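Side-chain contacts in DnaJ homolog subfamily C member 10 (Mus musculus, PDB 3APQ), which reduces disulfide bonds in the endoplasmic reticulum, serving both the correct folding of proteins and the degradation of misfolded ones: residues Lys12-Ser16 and Arg17-Gln21; Lys141-Asp144 and Gly145-Ile149. All coordinates share one frame; numbering follows the deposited sequence. Where two conformers were deposited one is given.

The two contacts belong to the two domains of this J-Trx1 fragment: contact 1 to the J domain, contact 2 to the first thioredoxin domain. They follow in series along the chain, their centres about 24 Å apart and their nearest atoms about 11 Å apart, without touching. Contact 1 marks the start of a helix, where the loop after helix 4-8 enters helix 16-30; contact 2 marks the end of one, where helix 127-142 turns into strand 148-153 of the mixed sheet. The first is built mainly from polar capping bonds, the second from a beta turn flanked by apolar packing of Val143 on Leu147 and Ile149. Each domain thus holds its own contact independently, one at a helix start and the other at a helix-to-strand return.

Contact 1: residues Lys12-Ser16 and Arg17-Gln21; sequences KTASS and REIRQ
A capping box formed by Ser15 and Glu18 opens helix 16-30 of the J domain. Ser15 is the N-cap: its OG accepts from Glu18 N at 3.0 Å. In return, Glu18 OE1 takes the Ser15 backbone N-H at 2.8 Å, nearly straight at 165°, through the anti lone pair that faces away from OE2. With chi1 at 61°, Ser15 OG sits between its own N and carbonyl carbon, which turns it to face Glu18 N. Losing the hydroxyl to an alanine here is likely to leave Glu18 N without its capping acceptor. Water extends the network: one molecule donates to both Thr13 O and Glu18 OE1, and a second lies 2.8 Å from Ser15 OG. The helical bonds then begin with Ile19 N to Ser15 O (3.1 Å) and Arg20 N to Ser16 O (2.9 Å). On the apolar side, Ala14 CB meets Ile19 CG1 at 3.8 Å. Arg20, bent at chi3 (-68°), folds back so that Ser16 O lies over one guanidinium face, toward its rim; the charged end pairs with Asp94 and Glu103. Ile19 packs inward among Leu8 of helix 4-8, Tyr52 of helix 41-55 and Arg61 of helix 58-67.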
loop_
_atom_site.group_PDB
_atom_site.type_symbol
_atom_site.label_atom_id
_atom_site.label_comp_id
_atom_site.label_asym_id
_atom_site.label_seq_id
_atom_site.Cartn_x
_atom_site.Cartn_y
_atom_site.Cartn_z
ATOM N N LYS A 12 7.804 -16.964 -6.784
ATOM C CA LYS A 12 6.678 -16.661 -7.680
ATOM C C LYS A 12 5.344 -16.437 -6.932
ATOM O O LYS A 12 4.449 -15.714 -7.407
ATOM C CB LYS A 12 6.573 -17.736 -8.780
ATOM C CG LYS A 12 5.405 -17.520 -9.735
ATOM C CD LYS A 12 5.677 -18.272 -11.046
ATOM C CE LYS A 12 4.471 -18.347 -11.955
ATOM N NZ LYS A 12 5.011 -18.659 -13.369
ATOM N N THR A 13 5.196 -17.034 -5.746
ATOM C CA THR A 13 3.965 -16.843 -4.982
ATOM C C THR A 13 4.034 -15.680 -3.986
ATOM O O THR A 13 3.167 -15.605 -3.121
ATOM C CB THR A 13 3.618 -18.125 -4.191
ATOM O OG1 THR A 13 4.733 -18.482 -3.349
ATOM C CG2 THR A 13 3.309 -19.226 -5.155
ATOM N N ALA A 14 5.065 -14.830 -4.046
ATOM C CA ALA A 14 5.202 -13.744 -3.074
ATOM C C ALA A 14 3.995 -12.838 -3.092
ATOM O O ALA A 14 3.425 -12.652 -4.153
ATOM C CB ALA A 14 6.479 -12.883 -3.331
ATOM N N SER A 15 3.588 -12.308 -1.929
ATOM C CA SER A 15 2.537 -11.283 -1.876
ATOM C C SER A 15 3.085 -9.927 -2.423
ATOM O O SER A 15 4.281 -9.751 -2.545
ATOM C CB SER A 15 2.119 -11.053 -0.428
ATOM O OG SER A 15 3.209 -10.580 0.359
ATOM N N SER A 16 2.188 -8.948 -2.636
ATOM C CA SER A 16 2.633 -7.585 -3.069
ATOM C C SER A 16 3.480 -6.976 -1.986
ATOM O O SER A 16 4.491 -6.308 -2.277
ATOM C CB SER A 16 1.412 -6.699 -3.346
ATOM O OG SER A 16 0.663 -7.277 -4.436
ATOM N N ARG A 17 3.097 -7.207 -0.725
ATOM C CA ARG A 17 3.924 -6.717 0.381
ATOM C C ARG A 17 5.335 -7.290 0.305
ATOM O O ARG A 17 6.294 -6.541 0.442
ATOM C CB ARG A 17 3.308 -7.022 1.760
ATOM C CG ARG A 17 4.182 -6.562 2.945
ATOM C CD ARG A 17 3.579 -7.074 4.283
ATOM N NE ARG A 17 4.599 -6.965 5.315
ATOM C CZ ARG A 17 5.567 -7.860 5.553
ATOM N NH1 ARG A 17 5.643 -9.020 4.890
ATOM N NH2 ARG A 17 6.464 -7.579 6.484
ATOM N N GLU A 18 5.485 -8.597 0.090
ATOM C CA GLU A 18 6.859 -9.208 0.047
ATOM C C GLU A 18 7.701 -8.638 -1.064
ATOM O O GLU A 18 8.923 -8.334 -0.905
ATOM C CB GLU A 18 6.765 -10.747 -0.100
ATOM C CG GLU A 18 6.428 -11.390 1.211
ATOM C CD GLU A 18 5.912 -12.845 1.091
ATOM O OE1 GLU A 18 5.144 -13.196 0.171
ATOM O OE2 GLU A 18 6.253 -13.641 1.984
ATOM N N ILE A 19 7.055 -8.501 -2.209
ATOM C CA ILE A 19 7.674 -7.868 -3.374
ATOM C C ILE A 19 8.145 -6.429 -3.072
ATOM O O ILE A 19 9.291 -6.062 -3.428
ATOM C CB ILE A 19 6.764 -7.938 -4.620
ATOM C CG1 ILE A 19 6.536 -9.421 -5.002
ATOM C CG2 ILE A 19 7.304 -7.037 -5.781
ATOM C CD1 ILE A 19 5.284 -9.695 -5.880
ATOM N N ARG A 20 7.312 -5.601 -2.427
ATOM C CA ARG A 20 7.794 -4.258 -2.048
ATOM C C ARG A 20 8.976 -4.306 -1.157
ATOM O O ARG A 20 9.906 -3.511 -1.335
ATOM C CB ARG A 20 6.719 -3.427 -1.307
ATOM C CG ARG A 20 5.568 -3.002 -2.208
ATOM C CD ARG A 20 4.620 -1.970 -1.498
ATOM N NE ARG A 20 3.892 -2.601 -0.382
ATOM C CZ ARG A 20 2.709 -3.193 -0.506
ATOM N NH1 ARG A 20 2.133 -3.334 -1.721
ATOM N NH2 ARG A 20 2.097 -3.664 0.579
ATOM N N GLN A 21 8.931 -5.175 -0.156
ATOM C CA GLN A 21 10.015 -5.241 0.804
ATOM C C GLN A 21 11.334 -5.656 0.119
ATOM O O GLN A 21 12.425 -5.088 0.436
ATOM C CB GLN A 21 9.629 -6.083 1.998
ATOM C CG GLN A 21 8.481 -5.300 2.798
ATOM C CD GLN A 21 8.906 -3.807 3.071
ATOM O OE1 GLN A 21 9.921 -3.587 3.746
ATOM N NE2 GLN A 21 8.179 -2.801 2.479
HETATM O O HOH W 1 2.956 -15.550 -0.213
HETATM O O HOH W 2 3.007 -10.436 3.109
#

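Contact 2: residues Lys141-Asp144 and Gly145-Ile149; sequences KEVD and GLLRI
Val143 meets Leu146 through the backbone and Leu147 and Ile149 through its side chain. The polar part is a backbone bond: Leu146 N donates to Val143 O at 2.9 Å, with an N-H...O angle of 161° and the donor tilted out of the carbonyl plane. It closes a four-residue beta turn, Val143 to Leu146, with Asp144 and Gly145 at its corners. These two have the backbone angles of a type II turn, and at Gly145 a CB would be jammed against Asp144 O. Leu146 CB lies 3.4 Å from Val143 O, beside the turn's closing carbonyl.

The apolar contacts centre on the CG2 branch of Val143. Its CG2 meets Leu147 CD2 at 3.7 Å and Ile149 CD1 at 3.8 Å, the isoleucine side chain crossing the valine at about a right angle. Leu147 reaches the valine because its CG stands between N and the carbonyl carbon (chi1 71°), and its CD2 touches Val143 CB as well. Phe118 touches both Leu147 and Ile149, while Leu147 also packs on Ala197 and Val201 of helix 190-202. The arrangement forms the helix-to-strand return of the beta-alpha-beta unit 117-122, 127-142 and 148-153 in the thioredoxin fold.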
loop_
_atom_site.group_PDB
_atom_site.type_symbol
_atom_site.label_atom_id
_atom_site.label_comp_id
_atom_site.label_asym_id
_atom_site.label_seq_id
_atom_site.Cartn_x
_atom_site.Cartn_y
_atom_site.Cartn_z
ATOM N N LYS A 141 -2.697 -0.967 16.889
ATOM C CA LYS A 141 -2.328 -1.883 17.971
ATOM C C LYS A 141 -3.354 -1.900 19.066
ATOM O O LYS A 141 -3.644 -2.955 19.637
ATOM C CB LYS A 141 -1.015 -1.471 18.592
ATOM C CG LYS A 141 0.130 -1.567 17.603
ATOM C CD LYS A 141 1.151 -0.649 18.089
ATOM C CE LYS A 141 2.352 -1.380 18.452
ATOM N NZ LYS A 141 3.149 -1.166 17.249
ATOM N N GLU A 142 -3.889 -0.726 19.368
ATOM C CA GLU A 142 -4.811 -0.637 20.512
ATOM C C GLU A 142 -6.114 -1.389 20.277
ATOM O O GLU A 142 -6.615 -2.079 21.173
ATOM C CB GLU A 142 -5.079 0.835 20.856
ATOM C CG GLU A 142 -6.095 0.998 21.927
ATOM C CD GLU A 142 -5.837 2.202 22.817
ATOM O OE1 GLU A 142 -4.785 2.883 22.664
ATOM O OE2 GLU A 142 -6.720 2.481 23.646
ATOM N N VAL A 143 -6.638 -1.292 19.058
ATOM C CA VAL A 143 -7.878 -1.947 18.682
ATOM C C VAL A 143 -7.678 -3.258 17.931
ATOM O O VAL A 143 -8.620 -3.778 17.315
ATOM C CB VAL A 143 -8.796 -1.002 17.817
ATOM C CG1 VAL A 143 -9.228 0.242 18.603
ATOM C CG2 VAL A 143 -8.141 -0.630 16.485
ATOM N N ASP A 144 -6.460 -3.796 17.960
ATOM C CA ASP A 144 -6.186 -5.033 17.227
ATOM C C ASP A 144 -7.189 -6.148 17.531
ATOM O O ASP A 144 -7.357 -6.542 18.678
ATOM C CB ASP A 144 -4.743 -5.483 17.561
ATOM C CG ASP A 144 -4.243 -6.577 16.648
ATOM O OD1 ASP A 144 -4.741 -6.704 15.498
ATOM O OD2 ASP A 144 -3.303 -7.299 17.068
ATOM N N GLY A 145 -7.841 -6.664 16.485
ATOM C CA GLY A 145 -8.741 -7.803 16.588
ATOM C C GLY A 145 -10.175 -7.370 16.861
ATOM O O GLY A 145 -11.098 -8.205 16.792
ATOM N N LEU A 146 -10.385 -6.090 17.171
ATOM C CA LEU A 146 -11.748 -5.624 17.505
ATOM C C LEU A 146 -12.517 -5.207 16.271
ATOM O O LEU A 146 -13.745 -5.244 16.254
ATOM C CB LEU A 146 -11.714 -4.483 18.504
ATOM C CG LEU A 146 -10.969 -4.936 19.763
ATOM C CD1 LEU A 146 -10.867 -3.736 20.680
ATOM C CD2 LEU A 146 -11.730 -6.072 20.494
ATOM N N LEU A 147 -11.769 -4.744 15.273
ATOM C CA LEU A 147 -12.241 -4.499 13.926
ATOM C C LEU A 147 -11.020 -4.558 13.014
ATOM O O LEU A 147 -9.860 -4.695 13.486
ATOM C CB LEU A 147 -12.945 -3.116 13.810
ATOM C CG LEU A 147 -12.054 -1.878 13.881
ATOM C CD1 LEU A 147 -12.821 -0.640 13.253
ATOM C CD2 LEU A 147 -11.521 -1.594 15.320
ATOM N N ARG A 148 -11.260 -4.486 11.708
ATOM C CA ARG A 148 -10.155 -4.589 10.764
ATOM C C ARG A 148 -9.666 -3.206 10.384
ATOM O O ARG A 148 -10.458 -2.304 10.024
ATOM C CB ARG A 148 -10.579 -5.319 9.479
ATOM C CG ARG A 148 -11.343 -6.594 9.718
ATOM C CD ARG A 148 -10.475 -7.723 10.207
ATOM N NE ARG A 148 -9.235 -8.052 9.489
ATOM C CZ ARG A 148 -9.075 -8.897 8.470
ATOM N NH1 ARG A 148 -10.078 -9.561 7.924
ATOM N NH2 ARG A 148 -7.835 -9.132 8.010
ATOM N N ILE A 149 -8.342 -3.054 10.392
ATOM C CA ILE A 149 -7.746 -1.775 10.112
ATOM C C ILE A 149 -6.964 -1.913 8.802
ATOM O O ILE A 149 -6.100 -2.806 8.644
ATOM C CB ILE A 149 -6.784 -1.287 11.263
ATOM C CG1 ILE A 149 -7.482 -1.252 12.645
ATOM C CG2 ILE A 149 -6.006 -0.000 10.827
ATOM C CD1 ILE A 149 -8.773 -0.454 12.700
#